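Local coordinates for RNase NGR3 (Nicotiana glutinosa, PDB 1VD1), which probably cleaves RNA as a secreted ribonuclease of the T2 family, and binds adenosine and guanosine monophosphates at two separate nucleotide sites, at residues F8-F13 / W46-N51; Q15-S20 / E38-H43; S62-S67 / H96-H101. All coordinates share one frame; numbering follows the deposited sequence.

Contact 1. Residues F8-F13 / W46-N51. With AMP (adenosine monophosphate), chain B.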
# COMPACT_ATOMS: atom_id res chain seq x y z
N PHE A 8 -3.88 -15.64 12.61
CA PHE A 8 -4.34 -14.26 12.76
C PHE A 8 -5.73 -14.16 12.16
O PHE A 8 -6.29 -15.17 11.72
CB PHE A 8 -3.36 -13.30 12.07
CG PHE A 8 -3.04 -13.67 10.66
CD1 PHE A 8 -3.69 -13.04 9.60
CD2 PHE A 8 -2.10 -14.66 10.38
CE1 PHE A 8 -3.41 -13.38 8.28
CE2 PHE A 8 -1.81 -15.01 9.07
CZ PHE A 8 -2.46 -14.37 8.01
N ASP A 9 -6.29 -12.96 12.12
CA ASP A 9 -7.65 -12.80 11.63
C ASP A 9 -7.85 -12.37 10.19
O ASP A 9 -8.72 -12.90 9.49
CB ASP A 9 -8.39 -11.84 12.56
CG ASP A 9 -8.43 -12.35 13.99
OD1 ASP A 9 -8.34 -11.52 14.93
OD2 ASP A 9 -8.57 -13.57 14.18
N PHE A 10 -7.05 -11.41 9.73
CA PHE A 10 -7.17 -10.90 8.36
C PHE A 10 -5.92 -10.11 8.00
O PHE A 10 -5.04 -9.94 8.85
CB PHE A 10 -8.38 -9.96 8.25
CG PHE A 10 -8.24 -8.69 9.07
CD1 PHE A 10 -7.69 -7.54 8.50
CD2 PHE A 10 -8.65 -8.65 10.40
CE1 PHE A 10 -7.56 -6.36 9.25
CE2 PHE A 10 -8.52 -7.48 11.15
CZ PHE A 10 -7.97 -6.33 10.57
N PHE A 11 -5.84 -9.66 6.75
CA PHE A 11 -4.72 -8.85 6.28
C PHE A 11 -5.16 -7.43 5.95
O PHE A 11 -6.24 -7.21 5.42
CB PHE A 11 -4.12 -9.34 4.94
CG PHE A 11 -3.36 -10.62 5.01
CD1 PHE A 11 -4.00 -11.84 4.75
CD2 PHE A 11 -1.98 -10.61 5.19
CE1 PHE A 11 -3.26 -13.02 4.66
CE2 PHE A 11 -1.24 -11.79 5.10
CZ PHE A 11 -1.88 -13.00 4.84
N TYR A 12 -4.30 -6.47 6.25
CA TYR A 12 -4.56 -5.11 5.80
C TYR A 12 -3.67 -5.12 4.56
O TYR A 12 -2.50 -5.50 4.65
CB TYR A 12 -4.01 -4.07 6.77
CG TYR A 12 -5.00 -3.60 7.80
CD1 TYR A 12 -4.63 -3.50 9.14
CD2 TYR A 12 -6.30 -3.24 7.43
CE1 TYR A 12 -5.53 -3.05 10.09
CE2 TYR A 12 -7.21 -2.79 8.38
CZ TYR A 12 -6.81 -2.71 9.71
OH TYR A 12 -7.70 -2.28 10.66
N PHE A 13 -4.23 -4.77 3.40
CA PHE A 13 -3.43 -4.66 2.18
C PHE A 13 -3.30 -3.16 2.04
O PHE A 13 -4.30 -2.45 1.84
CB PHE A 13 -4.12 -5.26 0.96
CG PHE A 13 -3.35 -5.07 -0.32
CD1 PHE A 13 -1.99 -5.39 -0.38
CD2 PHE A 13 -3.96 -4.55 -1.45
CE1 PHE A 13 -1.26 -5.19 -1.56
CE2 PHE A 13 -3.25 -4.34 -2.63
CZ PHE A 13 -1.89 -4.66 -2.68
N TRP A 46 -0.18 -6.85 5.55
CA TRP A 46 -0.01 -7.11 6.97
C TRP A 46 -1.01 -7.97 7.74
O TRP A 46 -2.18 -7.62 7.85
CB TRP A 46 0.06 -5.77 7.73
CG TRP A 46 0.96 -4.73 7.13
CD1 TRP A 46 2.12 -4.92 6.44
CD2 TRP A 46 0.79 -3.30 7.25
NE1 TRP A 46 2.69 -3.71 6.13
CE2 TRP A 46 1.89 -2.70 6.61
CE3 TRP A 46 -0.19 -2.49 7.83
CZ2 TRP A 46 2.05 -1.31 6.54
CZ3 TRP A 46 -0.03 -1.10 7.76
CH2 TRP A 46 1.08 -0.53 7.12
N PRO A 47 -0.54 -9.11 8.27
CA PRO A 47 -1.41 -9.99 9.05
C PRO A 47 -1.86 -9.12 10.23
O PRO A 47 -1.07 -8.32 10.74
CB PRO A 47 -0.47 -11.11 9.46
CG PRO A 47 0.39 -11.25 8.23
CD PRO A 47 0.72 -9.79 7.92
N ASN A 48 -3.10 -9.26 10.66
CA ASN A 48 -3.63 -8.43 11.73
C ASN A 48 -4.66 -9.19 12.56
O ASN A 48 -5.20 -10.21 12.12
CB ASN A 48 -4.30 -7.20 11.09
CG ASN A 48 -4.20 -5.95 11.94
OD1 ASN A 48 -3.22 -5.21 11.85
ND2 ASN A 48 -5.22 -5.70 12.76
N TYR A 49 -4.93 -8.68 13.76
CA TYR A 49 -5.93 -9.26 14.66
C TYR A 49 -7.12 -8.32 14.71
O TYR A 49 -6.97 -7.10 14.56
CB TYR A 49 -5.38 -9.40 16.08
CG TYR A 49 -4.19 -10.31 16.24
CD1 TYR A 49 -3.08 -9.90 16.98
CD2 TYR A 49 -4.18 -11.59 15.69
CE1 TYR A 49 -1.99 -10.73 17.17
CE2 TYR A 49 -3.08 -12.45 15.88
CZ TYR A 49 -2.00 -12.00 16.63
OH TYR A 49 -0.91 -12.82 16.84
N GLU A 50 -8.31 -8.87 14.94
CA GLU A 50 -9.50 -8.04 15.02
C GLU A 50 -9.47 -7.12 16.24
O GLU A 50 -10.23 -6.16 16.31
CB GLU A 50 -10.75 -8.92 15.04
CG GLU A 50 -10.88 -9.81 13.81
CD GLU A 50 -12.30 -10.32 13.60
OE1 GLU A 50 -13.10 -10.27 14.55
OE2 GLU A 50 -12.60 -10.78 12.48
N ASN A 51 -8.59 -7.40 17.20
CA ASN A 51 -8.51 -6.55 18.38
C ASN A 51 -7.61 -5.34 18.17
O ASN A 51 -7.29 -4.61 19.11
CB ASN A 51 -8.02 -7.35 19.61
CG ASN A 51 -6.62 -7.90 19.44
OD1 ASN A 51 -5.82 -7.39 18.66
ND2 ASN A 51 -6.31 -8.95 20.19
P AMP B . 5.91 -1.26 8.48
O1P AMP B . 7.35 -0.98 8.56
O2P AMP B . 5.46 -2.29 9.48
O3P AMP B . 5.47 -1.61 7.06
O5' AMP B . 5.24 0.17 8.89
C5' AMP B . 3.82 0.37 8.77
C4' AMP B . 3.43 1.49 9.77
O4' AMP B . 2.06 1.21 10.24
C3' AMP B . 4.42 1.57 11.12
O3' AMP B . 4.53 3.05 11.43
C2' AMP B . 3.55 0.72 12.18
O2' AMP B . 3.46 1.30 13.47
C1' AMP B . 2.05 0.61 11.55
N9 AMP B . 1.62 -0.80 11.40
C8 AMP B . 2.42 -1.94 11.14
N7 AMP B . 1.78 -3.12 11.00
C5 AMP B . 0.47 -2.68 11.21
C6 AMP B . -0.74 -3.41 11.21
N6 AMP B . -0.70 -4.77 10.97
N1 AMP B . -1.91 -2.66 11.46
C2 AMP B . -1.89 -1.32 11.69
N3 AMP B . -0.77 -0.56 11.73
C4 AMP B . 0.36 -1.29 11.47
O HOH W 1 -11.56 -11.41 10.18
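A classic beta bulge, in which Asp9 and Phe10 both face Asn48, opens the antiparallel pairing of strands 10-16 and 41-48 at a base-binding site. Asn48 O accepts both donors, Asp9 N at 3.0 Å and the longer Phe10 N. Beyond the bulge the Asp9 carboxylate catches the turning chain, its OD1 taking Glu50 N at 2.7 Å through the anti lone pair. Side chains alternate across the ladder. On the Phe11 and Pro47 side, Pro47 CB stands 3.7 Å from the Phe8 ring centroid, over the face; Phe8 CG lies between backbone N and carbonyl carbon (chi1 52°), which brings the ring to the proline. On the other side Asn48 CB covers one face of Phe10. This side of the sheet holds the adenine, probably in the B1 base site of T2 ribonucleases: Asn48 OD1 accepts AMP N6 at 2.7 Å, and Trp46 lies against the base with CE3 3.4 Å from AMP C5. The imidazole of His101 stacks on the same indole face, while Glu97 takes the indole NE1. Replacing Trp46 by an alanine is likely to leave the adenine without its platform and the Glu97 carboxylate without its indole partner.

Contact 2. Residues Q15-S20 / E38-H43. With AMP (adenosine monophosphate), chain C.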
# COMPACT_ATOMS: atom_id res chain seq x y z
N GLN A 15 -1.74 0.18 0.23
CA GLN A 15 -1.15 0.77 -0.96
C GLN A 15 -0.85 2.23 -0.64
O GLN A 15 -1.42 2.80 0.29
CB GLN A 15 -2.10 0.67 -2.15
CG GLN A 15 -2.40 -0.77 -2.52
CD GLN A 15 -3.35 -0.87 -3.68
OE1 GLN A 15 -3.00 -0.57 -4.83
NE2 GLN A 15 -4.57 -1.30 -3.40
N GLN A 16 0.03 2.82 -1.42
CA GLN A 16 0.43 4.19 -1.18
C GLN A 16 0.43 4.99 -2.48
O GLN A 16 0.50 4.41 -3.57
CB GLN A 16 1.83 4.16 -0.56
CG GLN A 16 2.50 5.50 -0.32
CD GLN A 16 3.85 5.31 0.33
OE1 GLN A 16 3.94 4.93 1.50
NE2 GLN A 16 4.92 5.54 -0.43
N TRP A 17 0.30 6.30 -2.36
CA TRP A 17 0.34 7.18 -3.52
C TRP A 17 1.75 7.74 -3.45
O TRP A 17 2.05 8.58 -2.60
CB TRP A 17 -0.70 8.29 -3.39
CG TRP A 17 -0.76 9.19 -4.58
CD1 TRP A 17 -0.57 10.54 -4.61
CD2 TRP A 17 -1.01 8.79 -5.94
NE1 TRP A 17 -0.68 11.01 -5.90
CE2 TRP A 17 -0.94 9.96 -6.73
CE3 TRP A 17 -1.28 7.57 -6.56
CZ2 TRP A 17 -1.14 9.94 -8.12
CZ3 TRP A 17 -1.47 7.54 -7.93
CH2 TRP A 17 -1.40 8.73 -8.70
N PRO A 18 2.65 7.28 -4.33
CA PRO A 18 4.03 7.76 -4.32
C PRO A 18 4.21 9.27 -4.21
O PRO A 18 5.05 9.75 -3.45
CB PRO A 18 4.61 7.20 -5.62
CG PRO A 18 3.85 5.92 -5.78
CD PRO A 18 2.43 6.35 -5.46
N ALA A 19 3.42 10.01 -4.98
CA ALA A 19 3.52 11.46 -4.98
C ALA A 19 3.34 12.08 -3.60
O ALA A 19 3.96 13.10 -3.29
CB ALA A 19 2.50 12.04 -5.96
N SER A 20 2.51 11.45 -2.77
CA SER A 20 2.25 11.97 -1.43
C SER A 20 3.33 11.63 -0.42
O SER A 20 3.33 12.15 0.69
CB SER A 20 0.89 11.47 -0.93
OG SER A 20 -0.14 12.00 -1.74
N GLU A 38 3.45 6.59 -12.15
CA GLU A 38 2.53 7.54 -11.54
C GLU A 38 1.27 6.73 -11.24
O GLU A 38 0.22 6.93 -11.85
CB GLU A 38 2.21 8.67 -12.54
CG GLU A 38 1.26 9.75 -12.03
CD GLU A 38 1.89 10.65 -10.98
OE1 GLU A 38 2.17 10.17 -9.86
OE2 GLU A 38 2.12 11.85 -11.28
N ASP A 39 1.39 5.81 -10.29
CA ASP A 39 0.28 4.92 -9.95
C ASP A 39 0.41 4.49 -8.48
O ASP A 39 1.47 4.67 -7.88
CB ASP A 39 0.35 3.71 -10.88
CG ASP A 39 -0.80 2.74 -10.71
OD1 ASP A 39 -1.79 3.07 -10.01
OD2 ASP A 39 -0.73 1.65 -11.30
N PHE A 40 -0.66 3.95 -7.91
CA PHE A 40 -0.59 3.50 -6.52
C PHE A 40 0.41 2.35 -6.43
O PHE A 40 0.44 1.48 -7.30
CB PHE A 40 -1.96 3.04 -6.02
CG PHE A 40 -2.90 4.16 -5.74
CD1 PHE A 40 -3.66 4.72 -6.76
CD2 PHE A 40 -3.00 4.70 -4.45
CE1 PHE A 40 -4.51 5.79 -6.51
CE2 PHE A 40 -3.85 5.77 -4.19
CZ PHE A 40 -4.61 6.32 -5.23
N SER A 41 1.21 2.35 -5.38
CA SER A 41 2.21 1.32 -5.17
C SER A 41 1.88 0.51 -3.93
O SER A 41 0.98 0.86 -3.17
CB SER A 41 3.60 1.94 -5.01
OG SER A 41 3.63 2.80 -3.88
N ILE A 42 2.61 -0.58 -3.72
CA ILE A 42 2.38 -1.42 -2.56
C ILE A 42 3.25 -0.96 -1.39
O ILE A 42 4.41 -0.60 -1.58
CB ILE A 42 2.74 -2.89 -2.87
CG1 ILE A 42 1.88 -3.41 -4.03
CG2 ILE A 42 2.55 -3.76 -1.62
CD1 ILE A 42 2.40 -4.70 -4.64
N HIS A 43 2.67 -0.92 -0.20
CA HIS A 43 3.49 -0.60 0.97
C HIS A 43 3.65 -1.96 1.65
O HIS A 43 4.78 -2.41 1.88
CB HIS A 43 2.81 0.38 1.92
CG HIS A 43 3.65 0.71 3.12
ND1 HIS A 43 3.37 1.77 3.95
CD2 HIS A 43 4.74 0.10 3.63
CE1 HIS A 43 4.26 1.80 4.93
NE2 HIS A 43 5.10 0.79 4.77
P AMP C . 4.62 5.88 7.45
O1P AMP C . 3.65 6.25 8.49
O2P AMP C . 5.42 7.04 6.96
O3P AMP C . 3.97 5.11 6.30
O5' AMP C . 5.64 4.86 8.25
C5' AMP C . 6.19 3.70 7.56
C4' AMP C . 7.75 3.77 7.64
O4' AMP C . 8.28 3.16 6.40
C3' AMP C . 8.36 5.33 7.73
O3' AMP C . 9.58 5.21 8.62
C2' AMP C . 8.67 5.60 6.18
O2' AMP C . 9.82 6.39 5.93
C1' AMP C . 8.89 4.13 5.53
N9 AMP C . 8.25 4.04 4.20
C8 AMP C . 6.90 4.23 3.86
N7 AMP C . 6.59 4.24 2.55
C5 AMP C . 7.85 3.94 2.03
C6 AMP C . 8.29 3.81 0.69
N6 AMP C . 7.38 3.98 -0.33
N1 AMP C . 9.65 3.50 0.52
C2 AMP C . 10.49 3.27 1.55
N3 AMP C . 10.16 3.38 2.85
C4 AMP C . 8.86 3.75 3.02
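Trp17 sets CE3 of its indole over the centre of the Phe40 ring, 3.5 Å above the phenyl plane. The two planes meet at 48°, with the Phe40 centroid 4.7 Å from that of the six-membered indole ring; the pair meets obliquely, as neither a stack nor an edge-to-face contact. A chi1 of -177° puts Trp17 CG opposite the backbone N and carries the ring to Phe40, and the rim of the indole reaches Phe40 N close to its own plane. Glu38, bent in mid-chain, brings a carboxylate turned only 14° from the indole plane, with OE1 3.7 Å from Trp17 CZ2. Its other oxygen takes Phe208 N, while Trp17 NE1 donates a hydrogen bond to Pro206 O. Gln15 crosses Phe40 at about a right angle, OE1 lying 3.9 Å from Phe40 CB, and its NE2 reaches Ser123. Leu125 and Leu129 of helix 125-130 add to the surroundings of the phenyl ring.

Beneath these side chains strands 10-16 and 41-48 pair antiparallel. Gln16 and Ser41 form the hydrogen-bonded pair, Gln16 N to Ser41 O and Ser41 N to Gln16 O both spanning 2.8 Å. Pro18 then brings its CD to 3.1 Å from Asp39 O.

Further along, the predicted active-site residue His43 lays one ring face toward the adenine of AMP in chain C, while ND1 is bonded to Gln175. The chemistry thus divides the contact: an apolar aromatic pair whose polar rims bond to the C-terminal residues Pro206 and Phe208 of the same chain, and a histidine whose ring rotation is probably held by the bond from ND1 to Gln175 as it enters the nucleotide site.

Contact 3. Residues S62-S67 / H96-H101. With AMP (adenosine monophosphate), chain B.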
# COMPACT_ATOMS: atom_id res chain seq x y z
N SER A 62 14.46 -16.34 9.27
CA SER A 62 14.11 -16.48 7.86
C SER A 62 14.37 -15.24 7.02
O SER A 62 13.47 -14.42 6.82
CB SER A 62 12.63 -16.86 7.72
OG SER A 62 12.23 -16.87 6.36
N SER A 63 15.59 -15.11 6.50
CA SER A 63 15.95 -13.96 5.67
C SER A 63 15.29 -14.05 4.29
O SER A 63 14.82 -15.12 3.90
CB SER A 63 17.47 -13.87 5.52
OG SER A 63 17.97 -15.01 4.85
N LEU A 64 15.28 -12.94 3.57
CA LEU A 64 14.68 -12.89 2.23
C LEU A 64 15.52 -13.61 1.17
O LEU A 64 16.67 -13.25 0.94
CB LEU A 64 14.49 -11.43 1.80
CG LEU A 64 13.91 -11.24 0.40
CD1 LEU A 64 12.45 -11.66 0.39
CD2 LEU A 64 14.04 -9.79 -0.03
N ASP A 65 14.93 -14.62 0.54
CA ASP A 65 15.62 -15.36 -0.51
C ASP A 65 15.17 -14.85 -1.88
O ASP A 65 14.13 -15.26 -2.39
CB ASP A 65 15.34 -16.86 -0.39
CG ASP A 65 15.97 -17.66 -1.52
OD1 ASP A 65 17.01 -17.22 -2.04
OD2 ASP A 65 15.42 -18.72 -1.88
N GLU A 66 15.96 -13.96 -2.46
CA GLU A 66 15.66 -13.36 -3.75
C GLU A 66 15.51 -14.34 -4.90
O GLU A 66 14.88 -14.02 -5.90
CB GLU A 66 16.72 -12.32 -4.09
CG GLU A 66 16.78 -11.17 -3.12
CD GLU A 66 17.93 -10.23 -3.40
OE1 GLU A 66 18.03 -9.76 -4.56
OE2 GLU A 66 18.72 -9.96 -2.47
N SER A 67 16.08 -15.53 -4.77
CA SER A 67 15.98 -16.52 -5.84
C SER A 67 14.55 -17.02 -5.97
O SER A 67 14.11 -17.40 -7.06
CB SER A 67 16.91 -17.71 -5.55
OG SER A 67 16.51 -18.41 -4.39
N HIS A 96 12.54 -6.15 4.67
CA HIS A 96 11.91 -5.62 5.88
C HIS A 96 10.44 -6.06 5.99
O HIS A 96 10.01 -6.52 7.04
CB HIS A 96 11.97 -4.09 5.88
CG HIS A 96 11.08 -3.43 6.89
ND1 HIS A 96 11.30 -3.54 8.25
CD2 HIS A 96 9.97 -2.67 6.75
CE1 HIS A 96 10.36 -2.87 8.90
NE2 HIS A 96 9.54 -2.33 8.01
N GLU A 97 9.69 -5.89 4.92
CA GLU A 97 8.28 -6.26 4.94
C GLU A 97 8.13 -7.77 5.06
O GLU A 97 7.23 -8.26 5.74
CB GLU A 97 7.58 -5.75 3.68
CG GLU A 97 7.51 -4.23 3.62
CD GLU A 97 6.65 -3.63 4.73
OE1 GLU A 97 6.92 -2.49 5.15
OE2 GLU A 97 5.70 -4.30 5.18
N TRP A 98 9.02 -8.52 4.41
CA TRP A 98 8.95 -9.97 4.49
C TRP A 98 9.22 -10.46 5.90
O TRP A 98 8.46 -11.26 6.44
CB TRP A 98 9.97 -10.63 3.55
CG TRP A 98 10.18 -12.07 3.90
CD1 TRP A 98 11.29 -12.62 4.49
CD2 TRP A 98 9.23 -13.12 3.79
NE1 TRP A 98 11.08 -13.95 4.75
CE2 TRP A 98 9.82 -14.29 4.33
CE3 TRP A 98 7.92 -13.20 3.29
CZ2 TRP A 98 9.15 -15.52 4.38
CZ3 TRP A 98 7.25 -14.42 3.34
CH2 TRP A 98 7.87 -15.56 3.88
N LEU A 99 10.31 -9.99 6.49
CA LEU A 99 10.67 -10.41 7.85
C LEU A 99 9.66 -9.97 8.89
O LEU A 99 9.23 -10.75 9.74
CB LEU A 99 12.05 -9.86 8.23
CG LEU A 99 13.24 -10.36 7.41
CD1 LEU A 99 14.49 -9.57 7.77
CD2 LEU A 99 13.45 -11.83 7.68
N LYS A 100 9.27 -8.70 8.83
CA LYS A 100 8.34 -8.16 9.81
C LYS A 100 6.92 -8.67 9.69
O LYS A 100 6.27 -8.98 10.70
CB LYS A 100 8.32 -6.63 9.72
CG LYS A 100 7.51 -5.98 10.82
CD LYS A 100 7.64 -4.47 10.74
CE LYS A 100 6.94 -3.82 11.92
NZ LYS A 100 7.02 -2.33 11.83
N HIS A 101 6.43 -8.76 8.46
CA HIS A 101 5.06 -9.17 8.23
C HIS A 101 4.89 -10.50 7.50
O HIS A 101 4.10 -11.33 7.92
CB HIS A 101 4.33 -8.06 7.46
CG HIS A 101 4.33 -6.74 8.17
ND1 HIS A 101 3.59 -6.51 9.31
CD2 HIS A 101 4.97 -5.58 7.89
CE1 HIS A 101 3.77 -5.26 9.70
NE2 HIS A 101 4.61 -4.68 8.86
P AMP B . 5.91 -1.26 8.48
O1P AMP B . 7.35 -0.98 8.56
O2P AMP B . 5.46 -2.29 9.48
O3P AMP B . 5.47 -1.61 7.06
O5' AMP B . 5.24 0.17 8.89
C5' AMP B . 3.82 0.37 8.77
C4' AMP B . 3.43 1.49 9.77
O4' AMP B . 2.06 1.21 10.24
C3' AMP B . 4.42 1.57 11.12
O3' AMP B . 4.53 3.05 11.43
C2' AMP B . 3.55 0.72 12.18
O2' AMP B . 3.46 1.30 13.47
C1' AMP B . 2.05 0.61 11.55
N9 AMP B . 1.62 -0.80 11.40
C8 AMP B . 2.42 -1.94 11.14
N7 AMP B . 1.78 -3.12 11.00
C5 AMP B . 0.47 -2.68 11.21
C6 AMP B . -0.74 -3.41 11.21
N6 AMP B . -0.70 -4.77 10.97
N1 AMP B . -1.91 -2.66 11.46
C2 AMP B . -1.89 -1.32 11.69
N3 AMP B . -0.77 -0.56 11.73
C4 AMP B . 0.36 -1.29 11.47
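Trp98 is the buried residue of 96-101 that Ser62 and Leu64 touch, and the compact part of the contact gathers round its indole. The first torsion of Trp98 (chi1 163°) turns CG away from the backbone N, and the ring swings out to the loop and presents an edge to Ser62. NE1 donates to Ser62 O at 3.2 Å, a bent bond whose acceptor is less certainly placed. Ser62 OG lies near the indole plane, 3.5 Å from Trp98 NE1. Leu64 crosses the tryptophan obliquely, its CD1 meeting Trp98 CB at 4.1 Å. Both Leu64 and Trp98 also rest on Phe113, so the three pack together between the loop and helices 91-102 and 109-123.

Ser63 is exposed at the rim, and after Leu64 the loop parts from the helix segment. Residues 65-67 make no contact with 96-101 and fold on themselves: Asp65 OD1 accepts Ser67 OG at 2.7 Å on its syn side, while the Asp65 backbone N is held by Glu109.

The helix has another role on the side turned from this loop. Residues 96-101 carry the His-Glu-...-Lys-His signature of T2 ribonucleases, with Glu97 and His101 predicted active-site residues, and line the phosphate of AMP in chain B. His96 NE2 points almost straight at O1P, 2.6 Å away with an angle of 175° at the hydrogen. O2P is gripped twice, by His101 NE2 at 2.6 Å and by Lys100 NZ at 2.8 Å, the lysine chain being fully extended to get there. Glu97 OE1 comes within 2.6 Å of O3P. The contrast implies a division of labour: Leu64, Trp98 and Phe113 seat this part of the helix by apolar packing, while His96, Lys100 and His101 gather their donors round an anionic phosphate, probably the scissile group's position in RNA.

From the N terminus, the chain runs through 8-13 and on to 15-20, the two sharing strand 10-16. The chain wanders through a loop holding the Cys22-Cys28 disulfide, and 38-43 returns to close contact 2; continuing along strand 41-48, residues 46-51 close contact 1, so contact 2 nests inside contact 1 as the inner end of one ladder. Phe13 and Ile42 pack where the two meet. Contact 3 follows in series: residues 62-67 lead into a second loop that helix 91-102 closes, with the Cys58-Cys104 disulfide bracketing it. The sheet and the helix converge on one cleft, where contacts 1 and 3 share the AMP of chain B and contact 2 borders that of chain C.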